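Local coordinates for UPF0141 protein yjdB (Campylobacter jejuni subsp. jejuni HB93-13, PDB 4TN0), which probably transfers phosphoethanolamine groups to target molecules in the periplasm, as a zinc-binding enzyme of the alkaline phosphatase-like family, at residues T27-N32 against L231-I236; A31-G36 against L221-D226; K40-T43 against T47-D50. All blocks are in the same frame, centred on the assembly; numbering follows the deposited sequence.

Interaction 1: T27-N32 against L231-I236; sequences TARAAN and LGENGI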
ATOM      1  N   THR A  27      -3.540   5.610   6.145  1.00 31.38           N
ATOM      2  CA  THR A  27      -3.532   6.999   6.614  1.00 31.91           C
ATOM      3  C   THR A  27      -2.198   7.744   6.331  1.00 33.01           C
ATOM      4  O   THR A  27      -2.064   8.962   6.551  1.00 29.14           O
ATOM      5  CB  THR A  27      -3.912   7.019   8.146  1.00 31.92           C
ATOM      6  OG1 THR A  27      -5.228   6.453   8.316  1.00 32.56           O
ATOM      7  CG2 THR A  27      -3.883   8.402   8.741  1.00 24.80           C
ATOM      8  N   ALA A  28      -1.211   7.023   5.812  1.00 35.41           N
ATOM      9  CA  ALA A  28       0.059   7.670   5.474  1.00 38.52           C
ATOM     10  C   ALA A  28      -0.093   8.634   4.283  1.00 41.77           C
ATOM     11  O   ALA A  28      -0.693   8.291   3.254  1.00 35.79           O
ATOM     12  CB  ALA A  28       1.123   6.631   5.177  1.00 36.07           C
ATOM     13  N   ARG A  29       0.494   9.822   4.427  1.00 36.26           N
ATOM     14  CA  ARG A  29       0.395  10.847   3.426  1.00 34.05           C
ATOM     15  C   ARG A  29       1.791  11.121   2.913  1.00 41.25           C
ATOM     16  O   ARG A  29       2.752  11.067   3.676  1.00 35.85           O
ATOM     17  CB  ARG A  29      -0.232  12.125   4.001  1.00 33.44           C
ATOM     18  CG  ARG A  29       0.707  13.026   4.802  1.00 31.30           C
ATOM     19  CD  ARG A  29      -0.071  14.094   5.577  1.00 28.92           C
ATOM     20  NE  ARG A  29       0.812  15.150   6.064  1.00 34.86           N
ATOM     21  CZ  ARG A  29       0.401  16.256   6.686  1.00 36.50           C
ATOM     22  NH1 ARG A  29      -0.888  16.457   6.916  1.00 35.23           N
ATOM     23  NH2 ARG A  29       1.280  17.165   7.074  1.00 32.97           N
ATOM     24  N   ALA A  30       1.886  11.419   1.615  1.00 41.39           N
ATOM     25  CA  ALA A  30       3.159  11.559   0.906  1.00 40.19           C
ATOM     26  C   ALA A  30       4.009  12.727   1.403  1.00 44.08           C
ATOM     27  O   ALA A  30       5.237  12.632   1.423  1.00 44.76           O
ATOM     28  CB  ALA A  30       2.903  11.703  -0.607  1.00 45.89           C
ATOM     29  N   ALA A  31       3.355  13.838   1.755  1.00 43.37           N
ATOM     30  CA  ALA A  31       4.027  15.081   2.150  1.00 36.20           C
ATOM     31  C   ALA A  31       4.993  14.895   3.323  1.00 42.22           C
ATOM     32  O   ALA A  31       5.802  15.774   3.610  1.00 45.97           O
ATOM     33  CB  ALA A  31       2.995  16.158   2.494  1.00 32.70           C
ATOM     34  N   ASN A  32       4.878  13.780   4.036  1.00 42.45           N
ATOM     35  CA  ASN A  32       5.744  13.548   5.196  1.00 45.03           C
ATOM     36  C   ASN A  32       6.719  12.401   4.950  1.00 45.20           C
ATOM     37  O   ASN A  32       7.183  11.751   5.875  1.00 44.80           O
ATOM     38  CB  ASN A  32       4.924  13.276   6.452  1.00 39.80           C
ATOM     39  CG  ASN A  32       4.250  14.521   6.992  1.00 39.15           C
ATOM     40  OD1 ASN A  32       3.579  15.251   6.265  1.00 43.70           O
ATOM     41  ND2 ASN A  32       4.425  14.767   8.275  1.00 36.08           N
ATOM     42  N   LEU A 231      -3.724  17.128   9.682  1.00 33.74           N
ATOM     43  CA  LEU A 231      -3.154  17.231  11.020  1.00 30.29           C
ATOM     44  C   LEU A 231      -3.362  18.634  11.620  1.00 33.26           C
ATOM     45  O   LEU A 231      -2.456  19.199  12.232  1.00 29.95           O
ATOM     46  CB  LEU A 231      -1.665  16.889  10.969  1.00 29.66           C
ATOM     47  CG  LEU A 231      -1.323  15.466  10.495  1.00 31.89           C
ATOM     48  CD1 LEU A 231       0.147  15.352  10.241  1.00 35.76           C
ATOM     49  CD2 LEU A 231      -1.741  14.404  11.463  1.00 24.94           C
ATOM     50  N   GLY A 232      -4.553  19.202  11.421  1.00 34.45           N
ATOM     51  CA  GLY A 232      -4.878  20.503  11.985  1.00 31.10           C
ATOM     52  C   GLY A 232      -4.689  21.676  11.037  1.00 34.60           C
ATOM     53  O   GLY A 232      -5.118  22.792  11.323  1.00 35.14           O
ATOM     54  N   GLU A 233      -4.004  21.451   9.923  1.00 35.53           N
ATOM     55  CA  GLU A 233      -3.871  22.515   8.945  1.00 38.15           C
ATOM     56  C   GLU A 233      -5.261  22.999   8.540  1.00 33.48           C
ATOM     57  O   GLU A 233      -6.124  22.198   8.175  1.00 32.07           O
ATOM     58  CB  GLU A 233      -3.086  22.055   7.718  1.00 36.05           C
ATOM     59  CG  GLU A 233      -1.769  21.351   8.022  1.00 31.68           C
ATOM     60  CD  GLU A 233      -1.918  19.830   8.034  1.00 38.39           C
ATOM     61  OE1 GLU A 233      -3.069  19.335   7.992  1.00 37.49           O
ATOM     62  OE2 GLU A 233      -0.881  19.126   8.058  1.00 38.21           O
ATOM     63  N   ASN A 234      -5.474  24.309   8.638  1.00 32.35           N
ATOM     64  CA  ASN A 234      -6.743  24.922   8.289  1.00 27.94           C
ATOM     65  C   ASN A 234      -7.903  24.345   9.105  1.00 31.51           C
ATOM     66  O   ASN A 234      -9.061  24.344   8.664  1.00 27.63           O
ATOM     67  CB  ASN A 234      -6.974  24.741   6.783  1.00 32.63           C
ATOM     68  CG  ASN A 234      -5.838  25.338   5.956  1.00 35.25           C
ATOM     69  OD1 ASN A 234      -5.721  26.565   5.812  1.00 39.59           O
ATOM     70  ND2 ASN A 234      -4.969  24.481   5.454  1.00 31.91           N
ATOM     71  N   GLY A 235      -7.585  23.833  10.298  1.00 30.54           N
ATOM     72  CA  GLY A 235      -8.595  23.289  11.188  1.00 25.55           C
ATOM     73  C   GLY A 235      -9.108  21.895  10.820  1.00 29.58           C
ATOM     74  O   GLY A 235     -10.054  21.378  11.423  1.00 29.36           O
ATOM     75  N   ILE A 236      -8.514  21.271   9.815  1.00 27.06           N
ATOM     76  CA  ILE A 236      -9.000  19.965   9.426  1.00 30.42           C
ATOM     77  C   ILE A 236      -8.213  18.865  10.127  1.00 28.07           C
ATOM     78  O   ILE A 236      -6.985  18.899  10.155  1.00 29.93           O
ATOM     79  CB  ILE A 236      -8.928  19.778   7.895  1.00 34.77           C
ATOM     80  CG1 ILE A 236      -9.534  20.991   7.189  1.00 27.93           C
ATOM     81  CG2 ILE A 236      -9.614  18.482   7.481  1.00 32.42           C
ATOM     82  CD1 ILE A 236      -8.892  21.264   5.828  1.00 36.64           C
TER
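The guanidinium group of R29 has the CD1 methyl of L231 over one face and E233 at its edge, where OE2 lies almost in the guanidinium plane. N32 OD1 lies in that plane too, further round the rim. L231 CD1 sits 3.5 Å above the R29 guanidinium, displaced toward its rim. The carboxylate of E233 is turned 29° against the guanidinium, and OE2 alone takes both terminal nitrogens in an end-on salt bridge: R29 NH1 at 2.9 Å and R29 NH2 at 3.1 Å. N32 OD1 is held side-on, by R29 NE at 2.8 Å and R29 NH2 at 3.1 Å, both from one face of the amide.

The arginine gets there by placing CG between its own N and carbonyl carbon (chi1 80°), after which the chain runs extended to NE. E233 bends at chi2, and its other oxygen, OE1, takes the backbone N of L231 at 2.9 Å in a nearly straight bond (168°). This ties the carboxylate back onto its own loop, which lies between the short strands 230-231 and 237-238 of a small antiparallel hairpin.

Around the pair, NH1 also bonds to the carbonyl O of E229, Y249 makes a cation-pi contact with R29, and L231 packs on I190 and Y193 of helix 186-211. The ion pair joins two loops of the sulfatase-type domain; the R29 side chain lies about 11 Å from the zinc ion and does not bind it. With each terminal nitrogen and NE engaged, the guanidinium can hardly rotate, and its buried positive charge would be expected to keep E233 ionised.

Interaction 2: A31-G36 against L221-D226; sequences ANYSLG and LFYLSD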
ATOM      1  N   ALA A  31       3.355  13.838   1.755  1.00 43.37           N
ATOM      2  CA  ALA A  31       4.027  15.081   2.150  1.00 36.20           C
ATOM      3  C   ALA A  31       4.993  14.895   3.323  1.00 42.22           C
ATOM      4  O   ALA A  31       5.802  15.774   3.610  1.00 45.97           O
ATOM      5  CB  ALA A  31       2.995  16.158   2.494  1.00 32.70           C
ATOM      6  N   ASN A  32       4.878  13.780   4.036  1.00 42.45           N
ATOM      7  CA  ASN A  32       5.744  13.548   5.196  1.00 45.03           C
ATOM      8  C   ASN A  32       6.719  12.401   4.950  1.00 45.20           C
ATOM      9  O   ASN A  32       7.183  11.751   5.875  1.00 44.80           O
ATOM     10  CB  ASN A  32       4.924  13.276   6.452  1.00 39.80           C
ATOM     11  CG  ASN A  32       4.250  14.521   6.992  1.00 39.15           C
ATOM     12  OD1 ASN A  32       3.579  15.251   6.265  1.00 43.70           O
ATOM     13  ND2 ASN A  32       4.425  14.767   8.275  1.00 36.08           N
ATOM     14  N   TYR A  33       6.988  12.132   3.683  1.00 47.75           N
ATOM     15  CA  TYR A  33       7.984  11.147   3.298  1.00 47.55           C
ATOM     16  C   TYR A  33       9.302  11.854   2.949  1.00 52.02           C
ATOM     17  O   TYR A  33       9.333  12.780   2.131  1.00 48.09           O
ATOM     18  CB  TYR A  33       7.452  10.278   2.146  1.00 42.22           C
ATOM     19  CG  TYR A  33       6.633   9.126   2.678  1.00 41.75           C
ATOM     20  CD1 TYR A  33       5.434   9.355   3.347  1.00 37.18           C
ATOM     21  CD2 TYR A  33       7.080   7.803   2.555  1.00 43.45           C
ATOM     22  CE1 TYR A  33       4.694   8.308   3.876  1.00 37.32           C
ATOM     23  CE2 TYR A  33       6.343   6.740   3.073  1.00 35.75           C
ATOM     24  CZ  TYR A  33       5.154   7.007   3.746  1.00 39.31           C
ATOM     25  OH  TYR A  33       4.407   5.983   4.269  1.00 41.09           O
ATOM     26  N   SER A  34      10.366  11.498   3.661  1.00 49.60           N
ATOM     27  CA  SER A  34      11.674  12.086   3.386  1.00 53.38           C
ATOM     28  C   SER A  34      12.234  11.576   2.047  1.00 55.31           C
ATOM     29  O   SER A  34      13.054  12.244   1.417  1.00 58.87           O
ATOM     30  CB  SER A  34      12.644  11.815   4.540  1.00 52.26           C
ATOM     31  OG  SER A  34      12.718  10.429   4.850  1.00 56.26           O
ATOM     32  N   LEU A  35      11.775  10.401   1.614  1.00 50.39           N
ATOM     33  CA  LEU A  35      12.070   9.869   0.275  1.00 50.98           C
ATOM     34  C   LEU A  35      11.632  10.839  -0.813  1.00 54.46           C
ATOM     35  O   LEU A  35      12.116  10.785  -1.947  1.00 62.05           O
ATOM     36  CB  LEU A  35      11.384   8.506   0.068  1.00 48.25           C
ATOM     37  CG  LEU A  35      12.100   7.260   0.619  1.00 48.43           C
ATOM     38  CD1 LEU A  35      11.150   6.067   0.787  1.00 38.80           C
ATOM     39  CD2 LEU A  35      13.296   6.863  -0.231  1.00 51.08           C
ATOM     40  N   GLY A  36      10.689  11.710  -0.472  1.00 51.75           N
ATOM     41  CA  GLY A  36      10.148  12.659  -1.427  1.00 52.94           C
ATOM     42  C   GLY A  36      10.526  14.088  -1.106  1.00 56.55           C
ATOM     43  O   GLY A  36      10.004  15.017  -1.716  1.00 60.24           O
ATOM     44  N   LEU A 221       8.520  -5.955  -3.623  1.00 57.56           N
ATOM     45  CA  LEU A 221       7.668  -5.291  -2.647  1.00 48.00           C
ATOM     46  C   LEU A 221       6.998  -4.064  -3.267  1.00 52.62           C
ATOM     47  O   LEU A 221       7.669  -3.192  -3.846  1.00 48.39           O
ATOM     48  CB  LEU A 221       8.465  -4.887  -1.409  1.00 52.85           C
ATOM     49  CG  LEU A 221       7.767  -3.899  -0.463  1.00 51.42           C
ATOM     50  CD1 LEU A 221       6.530  -4.522   0.152  1.00 43.47           C
ATOM     51  CD2 LEU A 221       8.729  -3.443   0.630  1.00 56.51           C
ATOM     52  N   PHE A 222       5.671  -4.006  -3.163  1.00 46.73           N
ATOM     53  CA  PHE A 222       4.955  -2.790  -3.518  1.00 44.96           C
ATOM     54  C   PHE A 222       4.116  -2.335  -2.337  1.00 46.80           C
ATOM     55  O   PHE A 222       3.296  -3.107  -1.804  1.00 41.80           O
ATOM     56  CB  PHE A 222       4.073  -2.969  -4.761  1.00 40.02           C
ATOM     57  CG  PHE A 222       3.522  -1.670  -5.283  1.00 41.54           C
ATOM     58  CD1 PHE A 222       4.375  -0.633  -5.612  1.00 40.24           C
ATOM     59  CD2 PHE A 222       2.161  -1.475  -5.416  1.00 38.65           C
ATOM     60  CE1 PHE A 222       3.882   0.577  -6.061  1.00 40.86           C
ATOM     61  CE2 PHE A 222       1.667  -0.293  -5.873  1.00 36.03           C
ATOM     62  CZ  PHE A 222       2.527   0.746  -6.201  1.00 39.18           C
ATOM     63  N   TYR A 223       4.377  -1.097  -1.906  1.00 45.72           N
ATOM     64  CA  TYR A 223       3.680  -0.472  -0.780  1.00 44.33           C
ATOM     65  C   TYR A 223       2.971   0.810  -1.205  1.00 43.63           C
ATOM     66  O   TYR A 223       3.580   1.677  -1.842  1.00 43.19           O
ATOM     67  CB  TYR A 223       4.662  -0.162   0.358  1.00 46.57           C
ATOM     68  CG  TYR A 223       4.197   0.914   1.337  1.00 45.16           C
ATOM     69  CD1 TYR A 223       4.696   2.209   1.259  1.00 43.03           C
ATOM     70  CD2 TYR A 223       3.273   0.631   2.347  1.00 43.07           C
ATOM     71  CE1 TYR A 223       4.291   3.192   2.140  1.00 43.63           C
ATOM     72  CE2 TYR A 223       2.849   1.634   3.238  1.00 40.26           C
ATOM     73  CZ  TYR A 223       3.374   2.906   3.125  1.00 39.68           C
ATOM     74  OH  TYR A 223       2.985   3.915   3.978  1.00 39.23           O
ATOM     75  N   LEU A 224       1.697   0.933  -0.844  1.00 40.37           N
ATOM     76  CA  LEU A 224       0.985   2.209  -1.011  1.00 42.25           C
ATOM     77  C   LEU A 224      -0.040   2.413   0.100  1.00 38.38           C
ATOM     78  O   LEU A 224      -0.550   1.456   0.689  1.00 34.99           O
ATOM     79  CB  LEU A 224       0.279   2.309  -2.372  1.00 35.84           C
ATOM     80  CG  LEU A 224      -0.928   1.428  -2.696  1.00 39.79           C
ATOM     81  CD1 LEU A 224      -1.519   1.874  -4.030  1.00 41.73           C
ATOM     82  CD2 LEU A 224      -0.590  -0.060  -2.729  1.00 37.51           C
ATOM     83  N   SER A 225      -0.356   3.668   0.375  1.00 38.90           N
ATOM     84  CA  SER A 225      -1.326   3.967   1.408  1.00 37.31           C
ATOM     85  C   SER A 225      -2.719   3.992   0.807  1.00 31.68           C
ATOM     86  O   SER A 225      -2.856   4.174  -0.404  1.00 38.22           O
ATOM     87  CB  SER A 225      -1.006   5.301   2.078  1.00 36.46           C
ATOM     88  OG  SER A 225      -1.825   5.460   3.219  1.00 38.09           O
ATOM     89  N   ASP A 226      -3.742   3.790   1.637  1.00 29.44           N
ATOM     90  CA  ASP A 226      -5.120   3.928   1.176  1.00 30.69           C
ATOM     91  C   ASP A 226      -5.508   5.402   0.952  1.00 32.04           C
ATOM     92  O   ASP A 226      -6.275   5.688   0.039  1.00 33.11           O
ATOM     93  CB  ASP A 226      -6.117   3.256   2.138  1.00 27.47           C
ATOM     94  CG  ASP A 226      -6.058   3.812   3.566  1.00 35.13           C
ATOM     95  OD1 ASP A 226      -5.094   4.534   3.896  1.00 35.55           O
ATOM     96  OD2 ASP A 226      -6.964   3.493   4.370  1.00 32.00           O
TER
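Y33 and Y223 meet hydroxyl to hydroxyl in the core of an alkaline phosphatase-like fold. Y223 stands on strand 218-224 of the central mixed sheet, and Y33 comes from the long loop between strands 18-24 and 53-59, so the pair bridges sheet and loop. The two side chains approach from opposite directions, each presenting an edge: the OH of either ring lies near the plane of the other.

The tight part is the hydrogen bond itself, short at 2.5 Å from Y223 OH to Y33 OH, with the Y223 oxygen as donor. Behind the hydroxyls the contact slackens quickly. The nearest ring carbons, Y33 CE2 and Y223 CE1, are 4.2 Å apart, and there is no stacking. The loose side is a widening gap between the backbones, Y33 CA and S225 CA being 11.9 Å apart, filled by other residues and not by solvent.

Around the rings, Y33 packs on L197 and P254, Y223 on L204 and I256, and A28 touches both. Y223 reaches across with CG anti to its N (chi1 159°), which carries the ring away from the strand. Two residues beyond the strand's end, D226 binds the zinc ion through OD2, so the tyrosine pair fastens the loop beside the strand leading into the metal site. From the hydroxyl of Y33 it is 3.4 Å to CZ of Y223 and 3.5 Å to CE1 of Y223.

Interaction 3: K40-T43 against T47-D50; sequences KNDT and TKKD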
ATOM      1  N   LYS A  40      11.774  17.848   7.884  1.00 58.47           N
ATOM      2  CA  LYS A  40      11.639  18.031   9.329  1.00 51.97           C
ATOM      3  C   LYS A  40      12.118  16.785  10.061  1.00 52.38           C
ATOM      4  O   LYS A  40      12.976  16.872  10.926  1.00 59.70           O
ATOM      5  CB  LYS A  40      10.189  18.345   9.703  1.00 53.38           C
ATOM      6  CG  LYS A  40       9.875  18.396  11.209  1.00 55.47           C
ATOM      7  CD  LYS A  40       9.855  19.821  11.754  1.00 58.58           C
ATOM      8  CE  LYS A  40       9.615  19.841  13.273  1.00 66.08           C
ATOM      9  NZ  LYS A  40       8.351  19.145  13.701  1.00 54.90           N
ATOM     10  N   ASN A  41      11.554  15.631   9.723  1.00 52.20           N
ATOM     11  CA  ASN A  41      12.016  14.357  10.287  1.00 54.69           C
ATOM     12  C   ASN A  41      12.303  13.342   9.181  1.00 51.10           C
ATOM     13  O   ASN A  41      11.560  13.266   8.210  1.00 50.26           O
ATOM     14  CB  ASN A  41      10.990  13.786  11.280  1.00 48.81           C
ATOM     15  CG  ASN A  41      10.719  14.732  12.444  1.00 48.88           C
ATOM     16  OD1 ASN A  41      11.632  15.382  12.945  1.00 51.86           O
ATOM     17  ND2 ASN A  41       9.466  14.800  12.886  1.00 43.25           N
ATOM     18  N   ASP A  42      13.403  12.602   9.303  1.00 54.49           N
ATOM     19  CA  ASP A  42      13.775  11.608   8.290  1.00 54.02           C
ATOM     20  C   ASP A  42      12.954  10.330   8.438  1.00 54.19           C
ATOM     21  O   ASP A  42      13.445   9.314   8.951  1.00 55.83           O
ATOM     22  CB  ASP A  42      15.267  11.267   8.359  1.00 55.92           C
ATOM     23  CG  ASP A  42      15.703  10.337   7.235  1.00 65.23           C
ATOM     24  OD1 ASP A  42      14.970  10.234   6.228  1.00 64.51           O
ATOM     25  OD2 ASP A  42      16.759   9.679   7.367  1.00 71.65           O
ATOM     26  N   THR A  43      11.712  10.377   7.965  1.00 51.92           N
ATOM     27  CA  THR A  43      10.759   9.275   8.130  1.00 52.55           C
ATOM     28  C   THR A  43      11.139   8.005   7.364  1.00 50.49           C
ATOM     29  O   THR A  43      10.673   6.906   7.682  1.00 44.83           O
ATOM     30  CB  THR A  43       9.361   9.691   7.681  1.00 44.36           C
ATOM     31  OG1 THR A  43       9.437  10.221   6.355  1.00 47.10           O
ATOM     32  CG2 THR A  43       8.791  10.740   8.621  1.00 42.66           C
ATOM     33  N   THR A  47      14.208   2.327   4.574  1.00 62.38           N
ATOM     34  CA  THR A  47      14.122   1.929   3.168  1.00 60.39           C
ATOM     35  C   THR A  47      15.020   2.809   2.284  1.00 62.38           C
ATOM     36  O   THR A  47      15.255   2.472   1.121  1.00 63.53           O
ATOM     37  CB  THR A  47      12.662   1.925   2.627  1.00 50.58           C
ATOM     38  OG1 THR A  47      12.050   3.196   2.830  1.00 52.61           O
ATOM     39  CG2 THR A  47      11.833   0.867   3.329  1.00 52.05           C
ATOM     40  N   LYS A  48      15.519   3.928   2.815  1.00 61.94           N
ATOM     41  CA  LYS A  48      16.522   4.704   2.076  1.00 65.35           C
ATOM     42  C   LYS A  48      17.779   3.868   1.852  1.00 67.23           C
ATOM     43  O   LYS A  48      18.466   4.021   0.846  1.00 66.31           O
ATOM     44  CB  LYS A  48      16.910   6.001   2.799  1.00 60.11           C
ATOM     45  CG  LYS A  48      16.141   7.243   2.374  1.00 64.26           C
ATOM     46  CD  LYS A  48      16.522   8.469   3.239  1.00 65.77           C
ATOM     47  CE  LYS A  48      15.824   9.739   2.769  1.00 59.22           C
ATOM     48  NZ  LYS A  48      16.274  10.973   3.491  1.00 61.81           N
ATOM     49  N   LYS A  49      18.080   2.998   2.811  1.00 70.36           N
ATOM     50  CA  LYS A  49      19.267   2.156   2.748  1.00 67.49           C
ATOM     51  C   LYS A  49      19.097   1.000   1.760  1.00 67.92           C
ATOM     52  O   LYS A  49      20.066   0.335   1.402  1.00 67.53           O
ATOM     53  CB  LYS A  49      19.621   1.649   4.148  1.00 58.90           C
ATOM     54  CG  LYS A  49      19.969   2.818   5.071  1.00 63.69           C
ATOM     55  CD  LYS A  49      20.394   2.406   6.467  1.00 63.67           C
ATOM     56  CE  LYS A  49      20.565   3.643   7.369  1.00 66.92           C
ATOM     57  NZ  LYS A  49      21.365   3.372   8.608  1.00 63.22           N
ATOM     58  N   ASP A  50      17.872   0.776   1.302  1.00 65.93           N
ATOM     59  CA  ASP A  50      17.629  -0.283   0.338  1.00 64.26           C
ATOM     60  C   ASP A  50      17.405   0.316  -1.042  1.00 64.45           C
ATOM     61  O   ASP A  50      17.059  -0.397  -1.987  1.00 63.50           O
ATOM     62  CB  ASP A  50      16.424  -1.124   0.763  1.00 62.52           C
ATOM     63  CG  ASP A  50      16.659  -1.860   2.068  1.00 65.00           C
ATOM     64  OD1 ASP A  50      17.737  -2.471   2.215  1.00 70.88           O
ATOM     65  OD2 ASP A  50      15.772  -1.829   2.950  1.00 65.80           O
TER
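D42 OD1 accepts a hydrogen bond from the ammonium of K48, NZ to OD1 3.1 Å, and the pair forms a salt bridge at the surface. The same oxygen has a second and stronger partner in the hydroxyl of S34, which shares it with K48 and keeps it in place; K48 also touches S34. The salt bridge is one-sided: D42 OD2 is 4.1 Å from K48 NZ, so only OD1 bonds to the lysine. The lysine does not come in along the plane of the carboxylate. NZ stands above it, 51° out of plane, and the end of the chain follows close behind, with K48 CE 3.6 Å and K48 CD 3.8 Å from D42 OD1.

The two side chains arrive from opposite directions. K48 is fully stretched beyond CG, which lets its tip span the gap to the aspartate. D42 turns its carboxylate across with CG anti to the backbone N (chi1 -175°), and its backbone makes the bend: D42 is the centre of an inverse gamma turn, closed by a weak bond from T43 N to N41 O at 2.9 Å. Both segments belong to the loop that leads from strand 18-24 to strand 53-59 of the alkaline phosphatase-like sheet, and this loop runs along helix 186-211.

Further out, the residue after the centre of the turn is held by T43 OG1, bonded to N32 O and S34 N, and the one before it by N41 ND2, bonded to N191 and D194 of the helix. On the lysine's side T47 OG1 bonds to D201 OD1, while D50 packs against S205 and I208.

How the interactions relate
The chain leaves strand 18-24, and T27-N32 then opens interaction 1, which closes only at 231-236, in the hairpin loop after strand 230-231. Interaction 2 starts from the same place, sharing A31 and N32, but closes a little earlier, on strand 218-224 and the turn after it, so its loop lies within that of interaction 1. Interaction 3 is a short local closure inside both. They touch directly: T27 N lies 2.9 Å from D226 OD1, joining interactions 1 and 2, and S34 OG lies 2.6 Å from D42 OD1, joining 2 and 3. Together they tie the loop after strand 18-24 to the central sheet, to the hairpin and to itself.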